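Long-range contacts in m3DLH protein (Halieaceae bacterium, PDB 7JKA), which probably hydrolyses ester or lactone bonds as an alpha/beta-hydrolase of the dienelactone hydrolase family, with phosphotriesterase activity also suggested for it: residues R17-T22 / V116-V121; F52-H57 / A72-L77; G145-A150 / R168-V173; T206-A211 / P232-R237. One frame throughout, in Å; residues are numbered along the deposited sequence. Where two conformers were deposited one is given.

Contact 1 of 4, residues R17-T22 / V116-V121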
loop_
_atom_site.group_PDB
_atom_site.type_symbol
_atom_site.label_atom_id
_atom_site.label_comp_id
_atom_site.label_asym_id
_atom_site.label_seq_id
_atom_site.Cartn_x
_atom_site.Cartn_y
_atom_site.Cartn_z
ATOM N N ARG A 17 -2.915 1.715 -18.397
ATOM C CA ARG A 17 -1.847 1.308 -19.296
ATOM C C ARG A 17 -0.812 0.529 -18.502
ATOM O O ARG A 17 -0.575 0.792 -17.315
ATOM C CB ARG A 17 -1.203 2.500 -20.026
ATOM C CG ARG A 17 -0.336 3.424 -19.186
ATOM C CD ARG A 17 0.167 4.573 -20.061
ATOM N NE ARG A 17 1.007 5.543 -19.346
ATOM C CZ ARG A 17 0.572 6.725 -18.924
ATOM N NH1 ARG A 17 -0.693 7.097 -19.150
ATOM N NH2 ARG A 17 1.403 7.549 -18.303
ATOM N N GLU A 18 -0.233 -0.464 -19.160
ATOM C CA GLU A 18 0.863 -1.213 -18.577
ATOM C C GLU A 18 2.084 -0.315 -18.451
ATOM O O GLU A 18 2.372 0.488 -19.343
ATOM C CB GLU A 18 1.175 -2.423 -19.457
ATOM C CG GLU A 18 2.161 -3.389 -18.891
ATOM C CD GLU A 18 2.190 -4.678 -19.682
ATOM O OE1 GLU A 18 3.012 -4.782 -20.615
ATOM O OE2 GLU A 18 1.372 -5.572 -19.377
ATOM N N ILE A 19 2.792 -0.438 -17.332
ATOM C CA ILE A 19 4.022 0.312 -17.091
ATOM C C ILE A 19 5.116 -0.695 -16.767
ATOM O O ILE A 19 5.001 -1.438 -15.791
ATOM C CB ILE A 19 3.893 1.310 -15.933
ATOM C CG1 ILE A 19 2.624 2.168 -16.054
ATOM C CG2 ILE A 19 5.113 2.185 -15.894
ATOM C CD1 ILE A 19 2.848 3.421 -16.824
ATOM N N ARG A 20 6.196 -0.685 -17.533
ATOM C CA ARG A 20 7.342 -1.546 -17.256
ATOM C C ARG A 20 8.423 -0.709 -16.584
ATOM O O ARG A 20 8.717 0.402 -17.027
ATOM C CB ARG A 20 7.846 -2.192 -18.549
ATOM C CG ARG A 20 6.763 -3.064 -19.131
ATOM C CD ARG A 20 7.215 -3.977 -20.242
ATOM N NE ARG A 20 6.121 -4.893 -20.541
ATOM C CZ ARG A 20 6.076 -6.176 -20.192
ATOM N NH1 ARG A 20 7.091 -6.748 -19.552
ATOM N NH2 ARG A 20 5.000 -6.892 -20.511
ATOM N N TYR A 21 8.979 -1.215 -15.490
ATOM C CA TYR A 21 9.955 -0.435 -14.755
ATOM C C TYR A 21 10.906 -1.392 -14.053
ATOM O O TYR A 21 10.710 -2.606 -14.062
ATOM C CB TYR A 21 9.270 0.506 -13.755
ATOM C CG TYR A 21 8.434 -0.181 -12.667
ATOM C CD1 TYR A 21 7.125 -0.612 -12.917
ATOM C CD2 TYR A 21 8.942 -0.369 -11.394
ATOM C CE1 TYR A 21 6.356 -1.212 -11.926
ATOM C CE2 TYR A 21 8.187 -0.976 -10.401
ATOM C CZ TYR A 21 6.894 -1.402 -10.676
ATOM O OH TYR A 21 6.135 -2.002 -9.670
ATOM N N THR A 22 11.948 -0.838 -13.437
ATOM C CA THR A 22 12.962 -1.701 -12.845
ATOM C C THR A 22 13.586 -1.018 -11.639
ATOM O O THR A 22 13.585 0.209 -11.527
ATOM C CB THR A 22 14.033 -2.082 -13.885
ATOM O OG1 THR A 22 14.977 -3.019 -13.330
ATOM C CG2 THR A 22 14.794 -0.863 -14.395
ATOM N N VAL A 116 6.055 8.789 -10.366
ATOM C CA VAL A 116 6.430 10.190 -10.519
ATOM C C VAL A 116 6.865 10.508 -11.947
ATOM O O VAL A 116 6.706 11.639 -12.408
ATOM C CB VAL A 116 7.526 10.528 -9.488
ATOM C CG1 VAL A 116 8.100 11.908 -9.740
ATOM C CG2 VAL A 116 6.950 10.437 -8.070
ATOM N N ALA A 117 7.401 9.523 -12.664
ATOM C CA ALA A 117 7.856 9.742 -14.026
ATOM C C ALA A 117 6.716 9.884 -15.021
ATOM O O ALA A 117 6.972 10.268 -16.164
ATOM C CB ALA A 117 8.767 8.586 -14.440
ATOM N N GLN A 118 5.466 9.614 -14.611
ATOM C CA GLN A 118 4.354 9.693 -15.556
ATOM C C GLN A 118 3.890 11.142 -15.723
ATOM O O GLN A 118 3.838 11.900 -14.742
ATOM C CB GLN A 118 3.183 8.816 -15.093
ATOM C CG GLN A 118 3.588 7.340 -14.887
ATOM C CD GLN A 118 4.370 6.792 -16.067
ATOM O OE1 GLN A 118 3.953 6.918 -17.218
ATOM N NE2 GLN A 118 5.539 6.202 -15.790
ATOM N N PRO A 119 3.536 11.546 -16.950
ATOM C CA PRO A 119 3.166 12.953 -17.189
ATOM C C PRO A 119 1.907 13.393 -16.462
ATOM O O PRO A 119 1.733 14.601 -16.230
ATOM C CB PRO A 119 2.986 13.027 -18.716
ATOM C CG PRO A 119 2.835 11.609 -19.181
ATOM C CD PRO A 119 3.621 10.771 -18.200
ATOM N N GLU A 120 1.043 12.454 -16.070
ATOM C CA GLU A 120 -0.178 12.776 -15.334
ATOM C C GLU A 120 0.077 13.248 -13.906
ATOM O O GLU A 120 -0.824 13.839 -13.295
ATOM C CB GLU A 120 -1.074 11.543 -15.287
ATOM C CG GLU A 120 -1.654 11.116 -16.632
ATOM C CD GLU A 120 -0.718 10.280 -17.480
ATOM O OE1 GLU A 120 0.414 9.988 -17.036
ATOM O OE2 GLU A 120 -1.112 9.954 -18.630
ATOM N N VAL A 121 1.255 12.985 -13.343
ATOM C CA VAL A 121 1.398 12.979 -11.887
ATOM C C VAL A 121 2.055 14.255 -11.387
ATOM O O VAL A 121 3.106 14.676 -11.890
ATOM C CB VAL A 121 2.202 11.749 -11.441
ATOM C CG1 VAL A 121 2.585 11.859 -9.972
ATOM C CG2 VAL A 121 1.417 10.485 -11.693
HETATM O O HOH W 1 3.785 4.946 -19.915
#

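Contact 2 of 4, residues F52-H57 / A72-L77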
loop_
_atom_site.group_PDB
_atom_site.type_symbol
_atom_site.label_atom_id
_atom_site.label_comp_id
_atom_site.label_asym_id
_atom_site.label_seq_id
_atom_site.Cartn_x
_atom_site.Cartn_y
_atom_site.Cartn_z
ATOM N N PHE A 52 0.267 -11.904 -2.725
ATOM C CA PHE A 52 0.076 -12.648 -3.966
ATOM C C PHE A 52 0.744 -11.945 -5.144
ATOM O O PHE A 52 1.221 -12.606 -6.066
ATOM C CB PHE A 52 -1.411 -12.810 -4.273
ATOM C CG PHE A 52 -2.189 -13.441 -3.170
ATOM C CD1 PHE A 52 -2.001 -14.769 -2.853
ATOM C CD2 PHE A 52 -3.125 -12.699 -2.464
ATOM C CE1 PHE A 52 -2.727 -15.363 -1.829
ATOM C CE2 PHE A 52 -3.851 -13.278 -1.445
ATOM C CZ PHE A 52 -3.653 -14.613 -1.126
ATOM N N GLY A 53 0.766 -10.621 -5.139
ATOM C CA GLY A 53 1.273 -9.811 -6.229
ATOM C C GLY A 53 0.179 -8.987 -6.879
ATOM O O GLY A 53 -0.961 -8.928 -6.413
ATOM N N LEU A 54 0.541 -8.348 -7.987
ATOM C CA LEU A 54 -0.387 -7.459 -8.678
ATOM C C LEU A 54 -1.545 -8.278 -9.231
ATOM O O LEU A 54 -1.401 -8.989 -10.227
ATOM C CB LEU A 54 0.350 -6.702 -9.777
ATOM C CG LEU A 54 -0.499 -5.787 -10.656
ATOM C CD1 LEU A 54 -1.460 -5.012 -9.788
ATOM C CD2 LEU A 54 0.409 -4.850 -11.438
ATOM N N ASN A 55 -2.700 -8.192 -8.579
ATOM C CA ASN A 55 -3.860 -8.995 -8.945
ATOM C C ASN A 55 -5.067 -8.099 -9.213
ATOM O O ASN A 55 -4.972 -6.868 -9.137
ATOM C CB ASN A 55 -4.153 -10.021 -7.846
ATOM C CG ASN A 55 -4.323 -9.391 -6.469
ATOM O OD1 ASN A 55 -4.452 -8.165 -6.327
ATOM N ND2 ASN A 55 -4.338 -10.244 -5.442
ATOM N N ASP A 56 -6.223 -8.722 -9.463
ATOM C CA ASP A 56 -7.415 -7.961 -9.832
ATOM C C ASP A 56 -7.869 -7.054 -8.709
ATOM O O ASP A 56 -8.365 -5.955 -8.963
ATOM C CB ASP A 56 -8.545 -8.898 -10.230
ATOM C CG ASP A 56 -8.380 -9.429 -11.640
ATOM O OD1 ASP A 56 -7.499 -8.901 -12.361
ATOM O OD2 ASP A 56 -9.117 -10.360 -12.022
ATOM N N HIS A 57 -7.690 -7.493 -7.462
ATOM C CA HIS A 57 -8.046 -6.668 -6.313
ATOM C C HIS A 57 -7.286 -5.347 -6.342
ATOM O O HIS A 57 -7.877 -4.273 -6.191
ATOM C CB HIS A 57 -7.766 -7.461 -5.033
ATOM C CG HIS A 57 -7.953 -6.684 -3.774
ATOM N ND1 HIS A 57 -6.957 -5.900 -3.237
ATOM C CD2 HIS A 57 -9.005 -6.592 -2.930
ATOM C CE1 HIS A 57 -7.395 -5.345 -2.119
ATOM N NE2 HIS A 57 -8.633 -5.748 -1.910
ATOM N N ALA A 72 -3.011 6.430 -10.309
ATOM C CA ALA A 72 -2.674 5.374 -9.374
ATOM C C ALA A 72 -1.889 4.290 -10.097
ATOM O O ALA A 72 -2.349 3.752 -11.108
ATOM C CB ALA A 72 -3.956 4.815 -8.742
ATOM N N LEU A 73 -0.711 3.951 -9.560
ATOM C CA LEU A 73 0.110 2.875 -10.109
ATOM C C LEU A 73 -0.078 1.635 -9.246
ATOM O O LEU A 73 0.368 1.604 -8.093
ATOM C CB LEU A 73 1.579 3.280 -10.151
ATOM C CG LEU A 73 2.498 2.201 -10.749
ATOM C CD1 LEU A 73 2.301 2.141 -12.245
ATOM C CD2 LEU A 73 3.966 2.473 -10.437
ATOM N N ALA A 74 -0.722 0.618 -9.802
ATOM C CA ALA A 74 -0.737 -0.695 -9.167
ATOM C C ALA A 74 0.638 -1.336 -9.367
ATOM O O ALA A 74 1.066 -1.561 -10.507
ATOM C CB ALA A 74 -1.854 -1.539 -9.776
ATOM N N ALA A 75 1.322 -1.631 -8.273
ATOM C CA ALA A 75 2.712 -2.057 -8.308
ATOM C C ALA A 75 2.865 -3.572 -8.356
ATOM O O ALA A 75 2.043 -4.331 -7.830
ATOM C CB ALA A 75 3.465 -1.545 -7.080
ATOM N N ASP A 76 3.972 -3.997 -8.955
ATOM C CA ASP A 76 4.358 -5.402 -9.058
ATOM C C ASP A 76 5.333 -5.718 -7.919
ATOM O O ASP A 76 6.383 -5.082 -7.819
ATOM C CB ASP A 76 4.991 -5.581 -10.442
ATOM C CG ASP A 76 5.588 -6.963 -10.692
ATOM O OD1 ASP A 76 5.470 -7.880 -9.855
ATOM O OD2 ASP A 76 6.177 -7.114 -11.785
ATOM N N LEU A 77 4.995 -6.698 -7.060
ATOM C CA LEU A 77 5.868 -7.007 -5.932
ATOM C C LEU A 77 6.986 -7.974 -6.276
ATOM O O LEU A 77 7.960 -8.063 -5.515
ATOM C CB LEU A 77 5.075 -7.629 -4.781
ATOM C CG LEU A 77 4.062 -6.722 -4.081
ATOM C CD1 LEU A 77 3.311 -7.536 -3.036
ATOM C CD2 LEU A 77 4.776 -5.514 -3.445
HETATM O O HOH W 2 3.302 -9.028 -8.774
#

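Contact 3 of 4, residues G145-A150 / R168-V173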
loop_
_atom_site.group_PDB
_atom_site.type_symbol
_atom_site.label_atom_id
_atom_site.label_comp_id
_atom_site.label_asym_id
_atom_site.label_seq_id
_atom_site.Cartn_x
_atom_site.Cartn_y
_atom_site.Cartn_z
ATOM N N GLY A 145 12.373 7.128 3.801
ATOM C CA GLY A 145 12.519 8.562 3.660
ATOM C C GLY A 145 12.045 9.102 2.341
ATOM O O GLY A 145 12.394 10.237 1.984
ATOM N N ALA A 146 11.262 8.326 1.603
ATOM C CA ALA A 146 10.729 8.772 0.329
ATOM C C ALA A 146 9.791 9.963 0.513
ATOM O O ALA A 146 9.175 10.165 1.574
ATOM C CB ALA A 146 10.009 7.611 -0.361
ATOM N N SER A 147 9.682 10.766 -0.536
ATOM C CA SER A 147 8.871 11.976 -0.487
ATOM C C SER A 147 7.422 11.576 -0.747
ATOM O O SER A 147 6.974 11.492 -1.888
ATOM C CB SER A 147 9.363 12.998 -1.504
ATOM O OG SER A 147 8.563 14.161 -1.444
ATOM N N LEU A 148 6.689 11.313 0.334
ATOM C CA LEU A 148 5.278 10.915 0.302
ATOM C C LEU A 148 4.514 11.767 1.289
ATOM O O LEU A 148 4.939 11.913 2.437
ATOM C CB LEU A 148 5.064 9.453 0.705
ATOM C CG LEU A 148 5.604 8.337 -0.157
ATOM C CD1 LEU A 148 5.554 7.037 0.625
ATOM C CD2 LEU A 148 4.766 8.234 -1.422
ATOM N N GLY A 149 3.368 12.301 0.861
ATOM C CA GLY A 149 2.559 13.092 1.765
ATOM C C GLY A 149 1.649 12.270 2.655
ATOM O O GLY A 149 1.247 12.755 3.717
ATOM N N ALA A 150 1.325 11.039 2.257
ATOM C CA ALA A 150 0.358 10.243 3.009
ATOM C C ALA A 150 0.615 8.777 2.732
ATOM O O ALA A 150 1.012 8.402 1.621
ATOM C CB ALA A 150 -1.089 10.580 2.632
ATOM N N ARG A 168 12.561 9.420 9.656
ATOM C CA ARG A 168 12.569 9.506 8.202
ATOM C C ARG A 168 11.181 9.437 7.572
ATOM O O ARG A 168 11.061 9.641 6.359
ATOM C CB ARG A 168 13.465 8.407 7.606
ATOM C CG ARG A 168 14.960 8.606 7.873
ATOM C CD ARG A 168 15.539 9.763 7.054
ATOM N NE ARG A 168 16.980 9.932 7.242
ATOM C CZ ARG A 168 17.662 11.035 6.933
ATOM N NH1 ARG A 168 17.045 12.095 6.424
ATOM N NH2 ARG A 168 18.964 11.083 7.157
ATOM N N ILE A 169 10.122 9.179 8.341
ATOM C CA ILE A 169 8.784 9.203 7.768
ATOM C C ILE A 169 8.367 10.656 7.584
ATOM O O ILE A 169 8.378 11.452 8.532
ATOM C CB ILE A 169 7.775 8.445 8.633
ATOM C CG1 ILE A 169 8.096 6.948 8.585
ATOM C CG2 ILE A 169 6.380 8.693 8.108
ATOM C CD1 ILE A 169 7.302 6.128 9.593
ATOM N N ARG A 170 8.036 11.012 6.358
ATOM C CA ARG A 170 7.755 12.398 6.036
ATOM C C ARG A 170 6.279 12.683 5.823
ATOM O O ARG A 170 5.889 13.855 5.836
ATOM C CB ARG A 170 8.545 12.803 4.799
ATOM C CG ARG A 170 10.022 12.593 5.059
ATOM C CD ARG A 170 10.801 12.561 3.799
ATOM N NE ARG A 170 10.556 13.775 3.046
ATOM C CZ ARG A 170 11.163 14.035 1.897
ATOM N NH1 ARG A 170 10.902 15.157 1.244
ATOM N NH2 ARG A 170 12.038 13.163 1.417
ATOM N N GLY A 171 5.449 11.652 5.663
ATOM C CA GLY A 171 4.045 11.831 5.384
ATOM C C GLY A 171 3.160 11.565 6.590
ATOM O O GLY A 171 3.612 11.173 7.662
ATOM N N ARG A 172 1.868 11.798 6.378
ATOM C CA ARG A 172 0.874 11.462 7.387
ATOM C C ARG A 172 0.497 9.997 7.240
ATOM O O ARG A 172 0.296 9.512 6.119
ATOM C CB ARG A 172 -0.357 12.355 7.219
ATOM C CG ARG A 172 0.072 13.821 7.146
ATOM C CD ARG A 172 -1.058 14.793 6.939
ATOM N NE ARG A 172 -0.484 16.065 6.504
ATOM C CZ ARG A 172 -1.134 17.216 6.472
ATOM N NH1 ARG A 172 -2.403 17.280 6.861
ATOM N NH2 ARG A 172 -0.506 18.305 6.050
ATOM N N VAL A 173 0.429 9.285 8.360
ATOM C CA VAL A 173 0.285 7.830 8.368
ATOM C C VAL A 173 -1.091 7.495 8.918
ATOM O O VAL A 173 -1.494 8.051 9.946
ATOM C CB VAL A 173 1.370 7.148 9.218
ATOM C CG1 VAL A 173 1.073 5.651 9.314
ATOM C CG2 VAL A 173 2.736 7.376 8.623
HETATM O O HOH W 3 8.563 9.080 4.040
HETATM O O HOH W 4 1.802 15.344 4.387
#

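Contact 4 of 4, residues T206-A211 / P232-R237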
loop_
_atom_site.group_PDB
_atom_site.type_symbol
_atom_site.label_atom_id
_atom_site.label_comp_id
_atom_site.label_asym_id
_atom_site.label_seq_id
_atom_site.Cartn_x
_atom_site.Cartn_y
_atom_site.Cartn_z
ATOM N N THR A 206 -6.461 3.055 13.489
ATOM C CA THR A 206 -7.853 2.721 13.780
ATOM C C THR A 206 -8.028 1.212 13.874
ATOM O O THR A 206 -7.678 0.475 12.946
ATOM C CB THR A 206 -8.807 3.314 12.739
ATOM O OG1 THR A 206 -8.686 4.749 12.779
ATOM C CG2 THR A 206 -10.255 2.893 13.012
ATOM N N PHE A 207 -8.546 0.773 15.010
ATOM C CA PHE A 207 -9.028 -0.592 15.227
ATOM C C PHE A 207 -10.469 -0.659 14.737
ATOM O O PHE A 207 -11.350 0.018 15.293
ATOM C CB PHE A 207 -8.977 -0.970 16.709
ATOM C CG PHE A 207 -7.598 -1.198 17.264
ATOM C CD1 PHE A 207 -6.744 -0.132 17.516
ATOM C CD2 PHE A 207 -7.183 -2.479 17.591
ATOM C CE1 PHE A 207 -5.476 -0.348 18.067
ATOM C CE2 PHE A 207 -5.911 -2.709 18.154
ATOM C CZ PHE A 207 -5.060 -1.639 18.367
ATOM N N TYR A 208 -10.720 -1.461 13.702
ATOM C CA TYR A 208 -12.077 -1.708 13.208
ATOM C C TYR A 208 -12.570 -3.018 13.818
ATOM O O TYR A 208 -12.122 -4.104 13.438
ATOM C CB TYR A 208 -12.099 -1.763 11.684
ATOM C CG TYR A 208 -11.859 -0.415 11.054
ATOM C CD1 TYR A 208 -12.895 0.506 10.943
ATOM C CD2 TYR A 208 -10.607 -0.064 10.553
ATOM C CE1 TYR A 208 -12.676 1.757 10.346
ATOM C CE2 TYR A 208 -10.392 1.166 9.970
ATOM C CZ TYR A 208 -11.436 2.072 9.864
ATOM O OH TYR A 208 -11.238 3.310 9.275
ATOM N N GLY A 209 -13.496 -2.919 14.773
ATOM C CA GLY A 209 -13.879 -4.097 15.515
ATOM C C GLY A 209 -14.486 -5.201 14.677
ATOM O O GLY A 209 -14.322 -6.384 14.988
ATOM N N ASN A 210 -15.189 -4.847 13.612
ATOM C CA ASN A 210 -15.904 -5.875 12.860
ATOM C C ASN A 210 -14.966 -6.843 12.137
ATOM O O ASN A 210 -15.388 -7.936 11.760
ATOM C CB ASN A 210 -16.820 -5.228 11.813
ATOM C CG ASN A 210 -17.986 -4.458 12.417
ATOM O OD1 ASN A 210 -18.424 -4.709 13.547
ATOM N ND2 ASN A 210 -18.511 -3.515 11.636
ATOM N N ALA A 211 -13.713 -6.471 11.942
ATOM C CA ALA A 211 -12.942 -6.944 10.803
ATOM C C ALA A 211 -11.738 -7.782 11.209
ATOM O O ALA A 211 -11.115 -7.554 12.251
ATOM C CB ALA A 211 -12.467 -5.767 9.976
ATOM N N PRO A 232 -17.654 -5.739 4.397
ATOM C CA PRO A 232 -17.945 -4.590 3.525
ATOM C C PRO A 232 -18.101 -3.288 4.286
ATOM O O PRO A 232 -17.747 -2.235 3.748
ATOM C CB PRO A 232 -19.244 -5.001 2.808
ATOM C CG PRO A 232 -19.857 -6.011 3.690
ATOM C CD PRO A 232 -18.734 -6.738 4.377
ATOM N N LEU A 233 -18.597 -3.319 5.525
ATOM C CA LEU A 233 -18.728 -2.080 6.284
ATOM C C LEU A 233 -17.362 -1.470 6.566
ATOM O O LEU A 233 -17.141 -0.268 6.361
ATOM C CB LEU A 233 -19.487 -2.356 7.582
ATOM C CG LEU A 233 -20.112 -1.171 8.321
ATOM C CD1 LEU A 233 -20.843 -0.254 7.358
ATOM C CD2 LEU A 233 -21.062 -1.683 9.406
ATOM N N THR A 234 -16.422 -2.293 7.037
ATOM C CA THR A 234 -15.068 -1.816 7.296
ATOM C C THR A 234 -14.365 -1.422 6.007
ATOM O O THR A 234 -13.595 -0.453 5.991
ATOM C CB THR A 234 -14.262 -2.891 8.028
ATOM O OG1 THR A 234 -14.895 -3.191 9.283
ATOM C CG2 THR A 234 -12.850 -2.410 8.281
ATOM N N GLU A 235 -14.619 -2.148 4.916
ATOM C CA GLU A 235 -14.061 -1.728 3.630
ATOM C C GLU A 235 -14.484 -0.305 3.298
ATOM O O GLU A 235 -13.657 0.541 2.952
ATOM C CB GLU A 235 -14.482 -2.684 2.510
ATOM C CG GLU A 235 -13.860 -2.217 1.178
ATOM C CD GLU A 235 -14.364 -2.970 -0.035
ATOM O OE1 GLU A 235 -15.518 -3.453 -0.000
ATOM O OE2 GLU A 235 -13.605 -3.063 -1.034
ATOM N N ALA A 236 -15.770 0.000 3.460
ATOM C CA ALA A 236 -16.260 1.329 3.127
ATOM C C ALA A 236 -15.733 2.379 4.095
ATOM O O ALA A 236 -15.300 3.465 3.678
ATOM C CB ALA A 236 -17.785 1.317 3.127
ATOM N N ARG A 237 -15.772 2.083 5.392
ATOM C CA ARG A 237 -15.307 3.060 6.375
ATOM C C ARG A 237 -13.831 3.393 6.187
ATOM O O ARG A 237 -13.431 4.564 6.263
ATOM C CB ARG A 237 -15.533 2.533 7.793
ATOM C CG ARG A 237 -16.989 2.472 8.214
ATOM C CD ARG A 237 -17.117 1.571 9.415
ATOM N NE ARG A 237 -18.449 1.671 9.967
ATOM C CZ ARG A 237 -18.865 0.954 11.011
ATOM N NH1 ARG A 237 -18.051 0.094 11.603
ATOM N NH2 ARG A 237 -20.098 1.118 11.473
HETATM O O HOH W 5 -13.184 5.091 9.636
#

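Contact 1 of 4, residues R17-T22 / V116-V121
Arg17 grips the carboxylate of Glu120 end-on, NH1 reaching OE2 at 2.9 Å and NH2 reaching OE1 at 2.9 Å. The two flat groups are twisted 39° apart: OE1 is met on its syn side, OE2 from above the carboxylate plane. NH2 also gives a bond to Gln118 OE1, 2.8 Å away, which arrives in the guanidinium plane and accepts on a lone pair. The Gln118 chain bends at chi2 (-48°), and its amide carbon CD also rests on Ile19 CD1 at 3.8 Å. Around this shell, a water accepts a hydrogen bond from Arg17 NE at 2.9 Å, while Gln118 NE2 is tied back to Thr114 O. A type I turn from Gln118 to Val121 brings both acceptors to the same side chain. A methionine in place of Arg17 would probably leave the Glu120 carboxylate without its cationic mate and Gln118 OE1 without the N-H of NH2. Arg17 also makes a cation-pi contact with Trp34. The contact lies at the surface, joining strand 14-22, paired antiparallel with strand 27-35, to the loop between helix 101-116 and strand 121-122; Ile19 packs on Thr114 of that helix.

Contact 2 of 4, residues F52-H57 / A72-L77
Leu54 reaches across to the end of strand 71-74, and its side chain carries most of the contact. CB lies 3.5 Å from Ala75 O and also approaches the backbone at Asp76 CA. From there CG stands anti to the backbone N (chi1 176°), which directs the branch along the other segment; CG itself lies 4.1 Å from Ala75 O. At the tip the two methyls part: CD1 meets Ala74 CB at 3.5 Å, whereas CD2 lies 3.5 Å from Ala74 O. Leu54 was deposited in two conformers, so the closeness of the methyl pair is doubtful. Beside it, Gly53 CA meets Leu77 CD1 at 4.4 Å. The positive phi of Gly53 (115°) would jam a CB against the preceding carbonyl, so this turn calls for glycine.

No direct hydrogen bond crosses between 52-57 and 72-77. One water does the bridging, accepting from Leu54 N at 3.0 Å and donating to Asp76 OD1 at 2.7 Å. Asp76 is held from several other directions: its OD1 takes the amides of His78 and Gly79, and its OD2 those of Gly81 and Val29. The contact closes part of the beta-alpha-beta unit made by strand 42-48, helix 56-67 and strand 71-74, with Asn55 capping the helix start. Its chemistry is that of a buried apolar seam with one ordered water: the leucine branch packs against alanine and backbone, and Ala75 O is buried there without a hydrogen-bonding partner.

Contact 3 of 4, residues G145-A150 / R168-V173
The guanidinium of Arg170 lies flat over the backbone of Ser147, whose CA sits 3.8 Å above the plane and over its centre, with Ser147 CB over the same face. Near the edge, NH2 donates to Gly145 O at 3.0 Å, the donor tilted 23° from the carbonyl plane. A bend at chi3 (56°) folds the arginine back over the backbone of residues 145-147, bringing its CD close to Gly145 O as well. Gly145 ends helix 133-143 in a Schellman motif, and its CA makes a CA-H...O contact with Arg168 O at 3.3 Å.

Farther along, the two segments draw together where a parallel bridge begins. Arg172 N donates to Gly149 O at 2.9 Å, and Ala150 pairs with Arg172 in that bridge, at the start of strands 150-154 and 172-178. The approach is so close at Gly171, whose CA is 3.1 Å from Leu148 O, that a CB on this residue would collide with Leu148 O and the carbonyl carbon of Gly149.

Two waters fill out the polar links. One lies 2.8 Å from Ala146 O, to which it probably donates, and accepts from Arg170 N; the other donates to Gly149 O at 2.7 Å and accepts from Arg172 NE. The extended Arg172 carries its NH1 to a salt bridge with Glu248 of helix 232-250. The chemistry is thus largely one of backbone carbonyls: Gly145 O is satisfied by an arginine and Gly149 O by a backbone amide and water, while the absence of a CB at Gly171 lets the segments meet closely at the start of the sheet pairing.

Contact 4 of 4, residues T206-A211 / P232-R237
Thr234 CG2 stands anti to its own backbone N, with OG1 beside that N (chi1 -60°), which turns the methyl onto Tyr208 and the hydroxyl oxygen toward Ala211. On the other side, Tyr208 CG lies anti to the carbonyl carbon (chi1 -70°), bringing the ring alongside the helix. The methyl sits 3.5 Å from Tyr208 CB and close to CG, at the root of the ring and oblique to it; farther out, CE1 meets Arg237 CB at 3.9 Å. Thr234 OG1 touches Ala211 CB at 3.6 Å, but its hydrogen bond goes to Glu231 OE2. Thr206 CG2 packs over one face of the ring.

Toward the solvent, Asn210 ND2 approaches Leu233 CD2 at 3.9 Å and has a weak hydrogen bond to Glu231. Leu233 CG lies 3.6 Å above the plane of the Arg237 guanidinium, over its centre. Tyr208 OH is 2.7 Å from a water that makes a weak bond to Arg237 O. With an alanine at Tyr208, the Thr234 methyl and Arg237 CB would probably lose their aromatic partner and a gap would open between strand and helix.

A type I turn from Tyr208 to Ala211 ends strand 203-208, and helix 232-250 packs beside it: this is the strand-and-helix layering of the alpha/beta-hydrolase fold, near the C-terminal end of the chain.

In the fold
Contact 2 is wholly buried and mainly apolar, contact 1 lies at the surface and rests on charge, and contacts 3 and 4 are partly buried. All four reach the same mixed sheet. Contacts 1 and 2 touch directly: Tyr21 OH lies 3.0 Å from Asp76 N, a probable hydrogen bond, and Ile19 packs on Leu73; contact 2 is nested within the chain loop that contact 1 closes. Contacts 3 and 4 use the neighbouring strands 172-178 and 203-208, and helix 232-250 serves both, though they do not touch. Contact 3 combines backbone pairing with an arginine laid on the loop, contact 4 relies on side-chain packing. Contacts 1 and 4 lie on opposite sides of the chain's centre, their centres about 32 Å apart.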